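Local structure of glycoside Hydrolase (Bacteroides plebeius, 5T3B) at residues 84-98 with 112-124. The protein is a family 50 glycoside hydrolase of a human gut bacterium, an enzyme that probably cleaves glycosidic bonds in agarose-type polysaccharides. Numbering follows the deposited sequence.
Sequences NKYGSYAKGQKFKAT and WIVDPEGYPYYVR. With EDO (1,2-ethanediol), chain I; EDO (1,2-ethanediol), chain F; EDO (1,2-ethanediol), chain O.
Asp115 pairs with Asn84 and Ser88 where the type I turn 115-118 of the beta hairpin formed by strands 111-114 and 120-126 packs against the loop after helix 76-82. Followed outward, Asp115 CB lies 3.5 Å from Ser88 OG, with Tyr86 CD2 a little further off; Asp115 CG is 3.7 Å from that same Tyr86 CD2. A chi1 of 78°, with CG between the backbone N and the carbonyl carbon, carries OD1 back over the turn's amides while OD2 faces the other loop. OD1 takes the N-H groups of Glu117 and Tyr119 from opposite faces of the carboxylate; the first closes an Asx turn. OD2's syn lone pair receives Asn84 ND2 at 2.8 Å, nearly straight at 175°, amide and carboxylate almost coplanar, while Ser88 OG donates to OD2 from the anti side, tilted out of the carboxylate plane, at 2.6 Å. Replacing Asp115 by alanine removes both oxygens and is likely to leave Asn84 ND2 and Ser88 OG without their shared acceptor. Asn84 OD1 repeats the pattern, accepting from Tyr86 N and Ser88 N on opposite faces. Two CH-pi contacts flank the pair: Pro116 CD over one face of the Tyr86 ring, 3.9 Å from its centroid, and Lys94 CE 4.0 Å from the Tyr119 ring centroid, 24° off the normal.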
loop_
_atom_site.group_PDB
_atom_site.type_symbol
_atom_site.label_atom_id
_atom_site.label_comp_id
_atom_site.label_asym_id
_atom_site.label_seq_id
_atom_site.Cartn_x
_atom_site.Cartn_y
_atom_site.Cartn_z
ATOM N N ASN A 84 -19.918 3.678 -9.606
ATOM C CA ASN A 84 -19.675 3.755 -11.012
ATOM C C ASN A 84 -18.643 2.743 -11.520
ATOM O O ASN A 84 -18.233 1.833 -10.775
ATOM C CB ASN A 84 -19.339 5.165 -11.455
ATOM C CG ASN A 84 -17.967 5.626 -10.974
ATOM O OD1 ASN A 84 -17.151 4.821 -10.511
ATOM N ND2 ASN A 84 -17.670 6.909 -11.172
ATOM N N LYS A 85 -18.243 2.842 -12.790
ATOM C CA LYS A 85 -17.379 1.831 -13.380
ATOM C C LYS A 85 -15.981 1.699 -12.704
ATOM O O LYS A 85 -15.322 0.692 -12.869
ATOM C CB LYS A 85 -17.232 2.088 -14.856
ATOM C CG LYS A 85 -16.410 3.285 -15.193
ATOM C CD LYS A 85 -16.395 3.446 -16.692
ATOM C CE LYS A 85 -15.580 4.605 -17.046
ATOM N NZ LYS A 85 -15.558 4.854 -18.526
ATOM N N TYR A 86 -15.602 2.780 -12.003
ATOM C CA TYR A 86 -14.342 2.803 -11.277
ATOM C C TYR A 86 -14.455 2.242 -9.851
ATOM O O TYR A 86 -13.449 2.065 -9.182
ATOM C CB TYR A 86 -13.769 4.226 -11.206
ATOM C CG TYR A 86 -13.480 4.855 -12.571
ATOM C CD1 TYR A 86 -12.399 4.484 -13.286
ATOM C CD2 TYR A 86 -14.327 5.824 -13.098
ATOM C CE1 TYR A 86 -12.121 5.123 -14.507
ATOM C CE2 TYR A 86 -14.081 6.411 -14.324
ATOM C CZ TYR A 86 -13.012 6.063 -15.008
ATOM O OH TYR A 86 -12.716 6.647 -16.261
ATOM N N GLY A 87 -15.683 1.994 -9.379
ATOM C CA GLY A 87 -15.907 1.673 -8.008
ATOM C C GLY A 87 -16.078 2.852 -7.072
ATOM O O GLY A 87 -16.060 2.688 -5.844
ATOM N N SER A 88 -16.286 4.027 -7.664
ATOM C CA SER A 88 -16.478 5.248 -6.892
ATOM C C SER A 88 -17.926 5.406 -6.510
ATOM O O SER A 88 -18.806 5.008 -7.304
ATOM C CB SER A 88 -16.099 6.445 -7.753
ATOM O OG SER A 88 -14.797 6.264 -8.321
ATOM N N TYR A 89 -18.192 5.960 -5.342
ATOM C CA TYR A 89 -19.562 6.159 -4.936
ATOM C C TYR A 89 -20.245 7.140 -5.885
ATOM O O TYR A 89 -19.729 8.196 -6.111
ATOM C CB TYR A 89 -19.639 6.621 -3.507
ATOM C CG TYR A 89 -21.033 6.544 -2.918
ATOM C CD1 TYR A 89 -21.644 5.329 -2.782
ATOM C CD2 TYR A 89 -21.763 7.685 -2.592
ATOM C CE1 TYR A 89 -22.898 5.193 -2.251
ATOM C CE2 TYR A 89 -23.051 7.547 -2.082
ATOM C CZ TYR A 89 -23.621 6.307 -1.941
ATOM O OH TYR A 89 -24.876 6.144 -1.416
ATOM N N ALA A 90 -21.425 6.741 -6.392
ATOM C CA ALA A 90 -22.041 7.501 -7.456
ATOM C C ALA A 90 -23.250 8.335 -7.019
ATOM O O ALA A 90 -23.808 9.092 -7.820
ATOM C CB ALA A 90 -22.463 6.499 -8.570
ATOM N N LYS A 91 -23.642 8.195 -5.753
ATOM C CA LYS A 91 -24.944 8.670 -5.299
ATOM C C LYS A 91 -24.941 9.752 -4.236
ATOM O O LYS A 91 -25.985 10.101 -3.677
ATOM C CB LYS A 91 -25.751 7.455 -4.805
ATOM C CG LYS A 91 -25.915 6.300 -5.800
ATOM C CD LYS A 91 -26.657 6.680 -7.038
ATOM C CE LYS A 91 -27.023 5.440 -7.842
ATOM N NZ LYS A 91 -27.687 5.906 -9.106
ATOM N N GLY A 92 -23.766 10.332 -4.022
ATOM C CA GLY A 92 -23.537 11.316 -2.959
ATOM C C GLY A 92 -22.787 12.534 -3.485
ATOM O O GLY A 92 -23.146 13.152 -4.495
ATOM N N GLN A 93 -21.731 12.895 -2.791
ATOM C CA GLN A 93 -20.866 14.018 -3.168
ATOM C C GLN A 93 -19.970 13.618 -4.275
ATOM O O GLN A 93 -19.467 12.490 -4.333
ATOM C CB GLN A 93 -20.050 14.447 -1.943
ATOM C CG GLN A 93 -19.194 15.710 -2.116
ATOM C CD GLN A 93 -18.438 16.084 -0.871
ATOM O OE1 GLN A 93 -18.324 15.316 0.028
ATOM N NE2 GLN A 93 -17.943 17.315 -0.818
ATOM N N LYS A 94 -19.714 14.566 -5.156
ATOM C CA LYS A 94 -18.651 14.456 -6.135
ATOM C C LYS A 94 -17.888 15.770 -6.168
ATOM O O LYS A 94 -18.292 16.794 -5.588
ATOM C CB LYS A 94 -19.156 14.059 -7.485
ATOM C CG LYS A 94 -19.870 15.115 -8.284
ATOM C CD LYS A 94 -20.255 14.690 -9.735
ATOM C CE LYS A 94 -19.030 14.636 -10.607
ATOM N NZ LYS A 94 -18.327 15.969 -10.957
ATOM N N PHE A 95 -16.761 15.746 -6.835
ATOM C CA PHE A 95 -15.826 16.836 -6.919
ATOM C C PHE A 95 -15.598 17.207 -8.366
ATOM O O PHE A 95 -16.135 16.581 -9.311
ATOM C CB PHE A 95 -14.504 16.426 -6.251
ATOM C CG PHE A 95 -14.663 16.046 -4.837
ATOM C CD1 PHE A 95 -14.562 17.020 -3.846
ATOM C CD2 PHE A 95 -15.035 14.771 -4.493
ATOM C CE1 PHE A 95 -14.758 16.709 -2.530
ATOM C CE2 PHE A 95 -15.235 14.434 -3.157
ATOM C CZ PHE A 95 -15.102 15.388 -2.166
ATOM N N LYS A 96 -14.748 18.200 -8.599
ATOM C CA LYS A 96 -14.396 18.554 -9.970
ATOM C C LYS A 96 -13.736 17.406 -10.718
ATOM O O LYS A 96 -12.858 16.764 -10.216
ATOM C CB LYS A 96 -13.457 19.747 -9.991
ATOM C CG LYS A 96 -13.144 20.262 -11.389
ATOM C CD LYS A 96 -12.174 21.422 -11.366
ATOM C CE LYS A 96 -11.748 21.769 -12.802
ATOM N NZ LYS A 96 -10.520 22.650 -12.900
ATOM N N ALA A 97 -14.162 17.213 -11.948
ATOM C CA ALA A 97 -13.555 16.218 -12.857
ATOM C C ALA A 97 -12.452 16.836 -13.618
ATOM O O ALA A 97 -12.626 17.916 -14.198
ATOM C CB ALA A 97 -14.600 15.714 -13.847
ATOM N N THR A 98 -11.318 16.142 -13.720
ATOM C CA THR A 98 -10.220 16.549 -14.594
ATOM C C THR A 98 -9.886 15.562 -15.682
ATOM O O THR A 98 -8.997 15.810 -16.537
ATOM C CB THR A 98 -8.934 16.785 -13.784
ATOM O OG1 THR A 98 -8.563 15.505 -13.237
ATOM C CG2 THR A 98 -9.100 17.823 -12.700
ATOM N N TRP A 112 -9.696 12.104 -0.217
ATOM C CA TRP A 112 -10.200 11.140 -1.172
ATOM C C TRP A 112 -9.365 11.103 -2.396
ATOM O O TRP A 112 -8.939 12.152 -2.911
ATOM C CB TRP A 112 -11.599 11.545 -1.644
ATOM C CG TRP A 112 -12.687 11.499 -0.645
ATOM C CD1 TRP A 112 -13.144 12.584 0.033
ATOM C CD2 TRP A 112 -13.417 10.373 -0.141
ATOM N NE1 TRP A 112 -14.086 12.212 0.883
ATOM C CE2 TRP A 112 -14.316 10.872 0.786
ATOM C CE3 TRP A 112 -13.426 9.026 -0.416
ATOM C CZ2 TRP A 112 -15.227 10.071 1.461
ATOM C CZ3 TRP A 112 -14.362 8.229 0.254
ATOM C CH2 TRP A 112 -15.221 8.770 1.185
ATOM N N ILE A 113 -9.131 9.906 -2.927
ATOM C CA ILE A 113 -8.852 9.818 -4.358
ATOM C C ILE A 113 -10.163 10.106 -5.109
ATOM O O ILE A 113 -11.204 9.607 -4.725
ATOM C CB ILE A 113 -8.319 8.429 -4.732
ATOM C CG1 ILE A 113 -7.003 8.195 -4.042
ATOM C CG2 ILE A 113 -8.278 8.227 -6.258
ATOM C CD1 ILE A 113 -5.951 9.034 -4.484
ATOM N N VAL A 114 -10.041 10.912 -6.179
ATOM C CA VAL A 114 -11.194 11.264 -7.033
ATOM C C VAL A 114 -10.880 10.682 -8.403
ATOM O O VAL A 114 -9.753 10.796 -8.911
ATOM C CB VAL A 114 -11.347 12.815 -7.053
ATOM C CG1 VAL A 114 -12.204 13.348 -8.164
ATOM C CG2 VAL A 114 -11.830 13.194 -5.616
ATOM N N ASP A 115 -11.907 10.064 -9.001
ATOM C CA ASP A 115 -11.783 9.443 -10.292
ATOM C C ASP A 115 -11.835 10.437 -11.439
ATOM O O ASP A 115 -12.040 11.641 -11.205
ATOM C CB ASP A 115 -12.778 8.270 -10.403
ATOM C CG ASP A 115 -14.200 8.676 -10.680
ATOM O OD1 ASP A 115 -14.508 9.785 -11.127
ATOM O OD2 ASP A 115 -15.071 7.765 -10.443
ATOM N N PRO A 116 -11.601 9.987 -12.654
ATOM C CA PRO A 116 -11.585 10.944 -13.784
ATOM C C PRO A 116 -12.850 11.813 -13.948
ATOM O O PRO A 116 -12.744 12.870 -14.541
ATOM C CB PRO A 116 -11.416 10.039 -14.973
ATOM C CG PRO A 116 -10.498 8.920 -14.448
ATOM C CD PRO A 116 -11.084 8.674 -13.076
ATOM N N GLU A 117 -13.975 11.313 -13.460
ATOM C CA GLU A 117 -15.269 12.026 -13.537
ATOM C C GLU A 117 -15.595 12.813 -12.273
ATOM O O GLU A 117 -16.637 13.411 -12.194
ATOM C CB GLU A 117 -16.362 11.024 -13.852
ATOM C CG GLU A 117 -16.188 10.391 -15.198
ATOM C CD GLU A 117 -17.235 9.327 -15.521
ATOM O OE1 GLU A 117 -18.463 9.588 -15.273
ATOM O OE2 GLU A 117 -16.854 8.282 -16.107
ATOM N N GLY A 118 -14.676 12.828 -11.313
ATOM C CA GLY A 118 -14.880 13.577 -10.120
ATOM C C GLY A 118 -15.500 12.846 -8.933
ATOM O O GLY A 118 -15.680 13.429 -7.856
ATOM N N TYR A 119 -15.781 11.539 -9.088
ATOM C CA TYR A 119 -16.405 10.817 -8.021
ATOM C C TYR A 119 -15.362 10.244 -7.051
ATOM O O TYR A 119 -14.258 9.883 -7.481
ATOM C CB TYR A 119 -17.295 9.711 -8.558
ATOM C CG TYR A 119 -18.468 10.217 -9.317
ATOM C CD1 TYR A 119 -19.694 10.424 -8.687
ATOM C CD2 TYR A 119 -18.360 10.503 -10.665
ATOM C CE1 TYR A 119 -20.766 10.939 -9.399
ATOM C CE2 TYR A 119 -19.414 11.029 -11.357
ATOM C CZ TYR A 119 -20.594 11.241 -10.739
ATOM O OH TYR A 119 -21.662 11.736 -11.470
ATOM N N PRO A 120 -15.722 10.200 -5.778
ATOM C CA PRO A 120 -14.755 9.719 -4.770
ATOM C C PRO A 120 -14.565 8.181 -4.896
ATOM O O PRO A 120 -15.543 7.436 -4.780
ATOM C CB PRO A 120 -15.410 10.080 -3.427
ATOM C CG PRO A 120 -16.863 10.116 -3.742
ATOM C CD PRO A 120 -16.985 10.611 -5.143
ATOM N N TYR A 121 -13.317 7.775 -5.072
ATOM C CA TYR A 121 -12.956 6.385 -5.175
ATOM C C TYR A 121 -12.193 6.000 -3.934
ATOM O O TYR A 121 -11.020 6.386 -3.795
ATOM C CB TYR A 121 -12.089 6.100 -6.417
ATOM C CG TYR A 121 -11.551 4.696 -6.466
ATOM C CD1 TYR A 121 -12.410 3.604 -6.275
ATOM C CD2 TYR A 121 -10.191 4.458 -6.596
ATOM C CE1 TYR A 121 -11.941 2.324 -6.203
ATOM C CE2 TYR A 121 -9.702 3.146 -6.540
ATOM C CZ TYR A 121 -10.576 2.095 -6.350
ATOM O OH TYR A 121 -10.113 0.795 -6.221
ATOM N N TYR A 122 -12.789 5.229 -3.051
ATOM C CA TYR A 122 -12.110 4.701 -1.895
ATOM C C TYR A 122 -11.306 3.514 -2.368
ATOM O O TYR A 122 -11.864 2.544 -2.898
ATOM C CB TYR A 122 -13.080 4.347 -0.766
ATOM C CG TYR A 122 -12.333 4.126 0.519
ATOM C CD1 TYR A 122 -11.906 5.182 1.289
ATOM C CD2 TYR A 122 -11.913 2.852 0.908
ATOM C CE1 TYR A 122 -11.154 4.991 2.424
ATOM C CE2 TYR A 122 -11.123 2.675 2.037
ATOM C CZ TYR A 122 -10.761 3.754 2.820
ATOM O OH TYR A 122 -10.000 3.567 3.933
ATOM N N VAL A 123 -9.975 3.565 -2.230
ATOM C CA VAL A 123 -9.149 2.551 -2.870
ATOM C C VAL A 123 -9.344 1.202 -2.173
ATOM O O VAL A 123 -9.128 1.085 -0.956
ATOM C CB VAL A 123 -7.651 2.907 -2.863
ATOM C CG1 VAL A 123 -6.859 1.826 -3.542
ATOM C CG2 VAL A 123 -7.440 4.254 -3.551
ATOM N N ARG A 124 -9.721 0.171 -2.958
ATOM C CA ARG A 124 -9.782 -1.223 -2.510
ATOM C C ARG A 124 -9.119 -2.045 -3.590
ATOM O O ARG A 124 -9.694 -2.292 -4.630
ATOM C CB ARG A 124 -11.220 -1.624 -2.232
ATOM C CG ARG A 124 -11.793 -1.025 -0.947
ATOM C CD ARG A 124 -13.283 -0.727 -1.041
ATOM N NE ARG A 124 -13.485 0.335 -2.030
ATOM C CZ ARG A 124 -14.523 0.474 -2.837
ATOM N NH1 ARG A 124 -15.635 -0.217 -2.629
ATOM N NH2 ARG A 124 -14.426 1.320 -3.850
HETATM C C1 EDO I . -23.923 12.614 -7.476
HETATM O O1 EDO I . -24.926 12.604 -6.426
HETATM C C2 EDO I . -23.629 14.072 -7.863
HETATM O O2 EDO I . -24.863 14.760 -8.223
HETATM C C1 EDO F . -18.737 9.604 -0.622
HETATM O O1 EDO F . -19.412 8.907 0.440
HETATM C C2 EDO F . -19.223 10.980 -0.837
HETATM O O2 EDO F . -20.654 11.073 -0.709
HETATM C C1 EDO O . -19.245 20.147 -11.540
HETATM O O1 EDO O . -17.972 19.728 -11.094
HETATM C C2 EDO O . -20.135 19.038 -11.079
HETATM O O2 EDO O . -20.097 17.918 -11.966
HETATM O O HOH W 1 -19.815 8.060 -13.060
HETATM O O HOH W 2 -14.761 7.808 -17.611
HETATM O O HOH W 3 -10.720 14.104 -11.783
#